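Local structure of gluconate kinase (3LL3) at residues R370-Y381 and F408-F417. The protein binds ATP and D-xylulose and probably phosphorylates a sugar or sugar acid, as a carbohydrate kinase of the FGGY family. Numbering follows the deposited sequence.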
loop_
_atom_site.group_PDB
_atom_site.type_symbol
_atom_site.label_atom_id
_atom_site.label_comp_id
_atom_site.label_asym_id
_atom_site.label_seq_id
_atom_site.Cartn_x
_atom_site.Cartn_y
_atom_site.Cartn_z
ATOM N N ARG A 370 -11.585 -4.310 5.349
ATOM C CA ARG A 370 -11.705 -3.663 6.638
ATOM C C ARG A 370 -10.667 -2.562 6.823
ATOM O O ARG A 370 -10.955 -1.541 7.433
ATOM C CB ARG A 370 -11.648 -4.658 7.804
ATOM C CG ARG A 370 -12.086 -3.978 9.076
ATOM C CD ARG A 370 -11.614 -4.625 10.341
ATOM N NE ARG A 370 -12.647 -5.447 10.908
ATOM C CZ ARG A 370 -13.311 -5.188 12.030
ATOM N NH1 ARG A 370 -13.051 -4.124 12.771
ATOM N NH2 ARG A 370 -14.230 -6.034 12.412
ATOM N N ALA A 371 -9.458 -2.781 6.317
ATOM C CA ALA A 371 -8.411 -1.772 6.411
ATOM C C ALA A 371 -8.851 -0.487 5.736
ATOM O O ALA A 371 -8.496 0.594 6.195
ATOM C CB ALA A 371 -7.082 -2.269 5.793
ATOM N N VAL A 372 -9.598 -0.602 4.640
ATOM C CA VAL A 372 -10.082 0.586 3.939
ATOM C C VAL A 372 -11.004 1.379 4.868
ATOM O O VAL A 372 -10.836 2.588 5.051
ATOM C CB VAL A 372 -10.843 0.235 2.642
ATOM C CG1 VAL A 372 -11.612 1.460 2.126
ATOM C CG2 VAL A 372 -9.885 -0.324 1.565
ATOM N N ILE A 373 -11.957 0.679 5.483
ATOM C CA ILE A 373 -12.919 1.337 6.366
ATOM C C ILE A 373 -12.210 1.941 7.563
ATOM O O ILE A 373 -12.488 3.077 7.947
ATOM C CB ILE A 373 -14.020 0.368 6.848
ATOM C CG1 ILE A 373 -14.901 -0.032 5.669
ATOM C CG2 ILE A 373 -14.897 1.055 7.899
ATOM C CD1 ILE A 373 -15.697 -1.319 5.891
ATOM N N GLU A 374 -11.304 1.180 8.163
ATOM C CA GLU A 374 -10.529 1.679 9.283
ATOM C C GLU A 374 -9.639 2.876 8.921
ATOM O O GLU A 374 -9.505 3.807 9.727
ATOM C CB GLU A 374 -9.692 0.573 9.909
ATOM C CG GLU A 374 -10.531 -0.460 10.679
ATOM C CD GLU A 374 -9.747 -1.686 11.109
ATOM O OE1 GLU A 374 -8.570 -1.838 10.690
ATOM O OE2 GLU A 374 -10.323 -2.512 11.863
ATOM N N GLY A 375 -9.032 2.835 7.732
ATOM C CA GLY A 375 -8.186 3.921 7.270
ATOM C C GLY A 375 -8.986 5.198 7.060
ATOM O O GLY A 375 -8.548 6.297 7.436
ATOM N N ILE A 376 -10.158 5.059 6.442
ATOM C CA ILE A 376 -11.034 6.196 6.223
ATOM C C ILE A 376 -11.314 6.875 7.570
ATOM O O ILE A 376 -11.154 8.080 7.710
ATOM C CB ILE A 376 -12.342 5.774 5.531
ATOM C CG1 ILE A 376 -12.097 5.551 4.039
ATOM C CG2 ILE A 376 -13.419 6.853 5.696
ATOM C CD1 ILE A 376 -13.201 4.808 3.342
ATOM N N ILE A 377 -11.656 6.076 8.571
ATOM C CA ILE A 377 -11.988 6.591 9.905
ATOM C C ILE A 377 -10.762 7.118 10.649
ATOM O O ILE A 377 -10.847 8.123 11.358
ATOM C CB ILE A 377 -12.667 5.480 10.751
ATOM C CG1 ILE A 377 -13.944 5.012 10.057
ATOM C CG2 ILE A 377 -12.985 5.981 12.172
ATOM C CD1 ILE A 377 -14.688 3.904 10.848
ATOM N N PHE A 378 -9.633 6.415 10.521
ATOM C CA PHE A 378 -8.380 6.867 11.124
ATOM C C PHE A 378 -8.018 8.275 10.609
ATOM O O PHE A 378 -7.557 9.135 11.358
ATOM C CB PHE A 378 -7.225 5.902 10.800
ATOM C CG PHE A 378 -7.058 4.758 11.779
ATOM C CD1 PHE A 378 -7.206 4.958 13.145
ATOM C CD2 PHE A 378 -6.691 3.497 11.321
ATOM C CE1 PHE A 378 -7.022 3.919 14.039
ATOM C CE2 PHE A 378 -6.494 2.448 12.208
ATOM C CZ PHE A 378 -6.658 2.656 13.570
ATOM N N ASN A 379 -8.214 8.494 9.315
ATOM C CA ASN A 379 -7.879 9.777 8.699
ATOM C C ASN A 379 -8.729 10.891 9.346
ATOM O O ASN A 379 -8.219 11.950 9.701
ATOM C CB ASN A 379 -8.135 9.680 7.193
ATOM C CG ASN A 379 -7.781 10.954 6.436
ATOM O OD1 ASN A 379 -8.545 11.393 5.572
ATOM N ND2 ASN A 379 -6.630 11.533 6.736
ATOM N N LEU A 380 -10.016 10.612 9.508
ATOM C CA LEU A 380 -10.940 11.524 10.183
ATOM C C LEU A 380 -10.550 11.745 11.641
ATOM O O LEU A 380 -10.710 12.841 12.174
ATOM C CB LEU A 380 -12.374 10.986 10.101
ATOM C CG LEU A 380 -13.050 11.079 8.724
ATOM C CD1 LEU A 380 -14.181 10.046 8.592
ATOM C CD2 LEU A 380 -13.546 12.475 8.425
ATOM N N TYR A 381 -10.058 10.698 12.295
ATOM C CA TYR A 381 -9.659 10.826 13.689
ATOM C C TYR A 381 -8.380 11.626 13.786
ATOM O O TYR A 381 -8.144 12.327 14.769
ATOM C CB TYR A 381 -9.473 9.453 14.318
ATOM C CG TYR A 381 -8.994 9.486 15.746
ATOM C CD1 TYR A 381 -9.787 10.022 16.762
ATOM C CD2 TYR A 381 -7.764 8.966 16.085
ATOM C CE1 TYR A 381 -9.344 10.037 18.077
ATOM C CE2 TYR A 381 -7.315 8.970 17.385
ATOM C CZ TYR A 381 -8.105 9.500 18.384
ATOM O OH TYR A 381 -7.643 9.479 19.686
ATOM N N PHE A 408 -22.118 -1.002 12.063
ATOM C CA PHE A 408 -20.727 -1.410 12.113
ATOM C C PHE A 408 -19.804 -0.162 12.046
ATOM O O PHE A 408 -18.881 0.016 12.853
ATOM C CB PHE A 408 -20.428 -2.385 10.971
ATOM C CG PHE A 408 -18.960 -2.677 10.795
ATOM C CD1 PHE A 408 -18.238 -3.285 11.807
ATOM C CD2 PHE A 408 -18.307 -2.346 9.617
ATOM C CE1 PHE A 408 -16.870 -3.544 11.654
ATOM C CE2 PHE A 408 -16.950 -2.614 9.446
ATOM C CZ PHE A 408 -16.228 -3.207 10.467
ATOM N N VAL A 409 -20.072 0.706 11.092
ATOM C CA VAL A 409 -19.240 1.910 10.953
ATOM C C VAL A 409 -19.449 2.869 12.127
ATOM O O VAL A 409 -18.507 3.461 12.625
ATOM C CB VAL A 409 -19.467 2.606 9.604
ATOM C CG1 VAL A 409 -18.721 3.972 9.526
ATOM C CG2 VAL A 409 -19.005 1.683 8.478
ATOM N N ARG A 410 -20.684 2.998 12.591
ATOM C CA ARG A 410 -20.945 3.849 13.745
ATOM C C ARG A 410 -20.130 3.389 14.936
ATOM O O ARG A 410 -19.484 4.193 15.608
ATOM C CB ARG A 410 -22.440 3.866 14.068
ATOM C CG ARG A 410 -23.248 4.627 13.037
ATOM C CD ARG A 410 -24.728 4.340 13.144
ATOM N NE ARG A 410 -25.487 5.154 12.200
ATOM C CZ ARG A 410 -26.816 5.216 12.175
ATOM N NH1 ARG A 410 -27.527 4.492 13.040
ATOM N NH2 ARG A 410 -27.435 5.994 11.295
ATOM N N GLN A 411 -20.143 2.081 15.186
ATOM C CA GLN A 411 -19.435 1.531 16.332
ATOM C C GLN A 411 -17.933 1.634 16.167
ATOM O O GLN A 411 -17.185 1.882 17.130
ATOM C CB GLN A 411 -19.837 0.059 16.565
ATOM C CG GLN A 411 -19.235 -0.518 17.830
ATOM C CD GLN A 411 -19.753 0.188 19.076
ATOM O OE1 GLN A 411 -18.979 0.614 19.936
ATOM N NE2 GLN A 411 -21.066 0.332 19.164
ATOM N N LEU A 412 -17.483 1.421 14.937
ATOM C CA LEU A 412 -16.062 1.540 14.635
ATOM C C LEU A 412 -15.573 2.966 14.929
ATOM O O LEU A 412 -14.485 3.172 15.478
ATOM C CB LEU A 412 -15.827 1.192 13.166
ATOM C CG LEU A 412 -14.672 0.243 12.930
ATOM C CD1 LEU A 412 -14.673 -0.267 11.509
ATOM C CD2 LEU A 412 -13.407 0.990 13.220
ATOM N N CYS A 413 -16.384 3.954 14.567
ATOM C CA CYS A 413 -16.031 5.355 14.862
ATOM C C CYS A 413 -15.915 5.553 16.358
ATOM O O CYS A 413 -14.969 6.162 16.845
ATOM C CB CYS A 413 -17.092 6.317 14.319
ATOM S SG CYS A 413 -17.028 6.551 12.522
ATOM N N ALA A 414 -16.906 5.048 17.086
ATOM C CA ALA A 414 -16.892 5.112 18.545
ATOM C C ALA A 414 -15.609 4.493 19.106
ATOM O O ALA A 414 -14.975 5.059 19.996
ATOM C CB ALA A 414 -18.109 4.383 19.110
ATOM N N ASN A 415 -15.258 3.313 18.597
ATOM C CA ASN A 415 -14.068 2.604 19.053
ATOM C C ASN A 415 -12.731 3.304 18.732
ATOM O O ASN A 415 -11.802 3.271 19.544
ATOM C CB ASN A 415 -14.074 1.181 18.496
ATOM C CG ASN A 415 -15.224 0.348 19.045
ATOM O OD1 ASN A 415 -15.889 0.751 19.997
ATOM N ND2 ASN A 415 -15.463 -0.812 18.445
ATOM N N ILE A 416 -12.646 3.920 17.549
ATOM C CA ILE A 416 -11.454 4.664 17.138
ATOM C C ILE A 416 -11.353 6.034 17.810
ATOM O O ILE A 416 -10.298 6.383 18.345
ATOM C CB ILE A 416 -11.386 4.804 15.607
ATOM C CG1 ILE A 416 -11.019 3.450 14.987
ATOM C CG2 ILE A 416 -10.392 5.887 15.199
ATOM C CD1 ILE A 416 -11.148 3.417 13.479
ATOM N N PHE A 417 -12.434 6.806 17.788
ATOM C CA PHE A 417 -12.464 8.099 18.480
ATOM C C PHE A 417 -12.451 7.937 20.008
ATOM O O PHE A 417 -11.999 8.825 20.727
ATOM C CB PHE A 417 -13.685 8.936 18.051
ATOM C CG PHE A 417 -13.544 9.604 16.694
ATOM C CD1 PHE A 417 -13.498 10.986 16.589
ATOM C CD2 PHE A 417 -13.480 8.850 15.529
ATOM C CE1 PHE A 417 -13.378 11.616 15.334
ATOM C CE2 PHE A 417 -13.367 9.455 14.282
ATOM C CZ PHE A 417 -13.303 10.848 14.181
#
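Ile377, Leu412 and Ile416 interlock in knobs-into-holes fashion where segments 370-381 and 408-417, parts of helices 365-388 and 407-417, cross at -48°, their axes 10.0 Å apart at closest approach. Ile377 enters a hole formed by Val409, Leu412, Cys413 and Ile416, its CD1 lying 3.7 Å from Leu412 CB. In return, Leu412 settles among Arg370, Ile373, Glu374 and Ile377, and Ile416 among Glu374, Ile377, Phe378 and Tyr381. Packing is tight at Ile377 CG2, 3.4 Å from Ile416 CD1.

An aromatic pair lies towards the C-terminal ends of the two segments. With CG anti to the backbone N (chi1 177°), Tyr381 presents its ring edge to the face of Phe417 in a T-shaped pair, centroids 5.2 Å apart, while its CB makes a CH-pi contact over the same ring.

Near Arg370 it is segment 408-417 that supplies the edge: the rim of Phe408 stands over the guanidinium face, planes 83° apart, with Phe408 CE1 3.7 Å from Arg370 NH2. Arg370 NH1 also gives Glu374 OE2 a nearly straight hydrogen bond (3.3 Å), part of a salt bridge; Tyr471 OH and Gly330 N share this oxygen. An alanine in place of Arg370 would probably leave the Phe408 rim without this cover and Glu374 without its balancing charge.

Bound ATP lies about 5 Å from the Val409 side chain. Strand 396-400 links the two helices along the chain; helix 300-311 meets Val372 and Ile376, helix 465-485 packs on Phe378, Leu412 and Ile416, and helix 317-325 on Ile373 and Phe408.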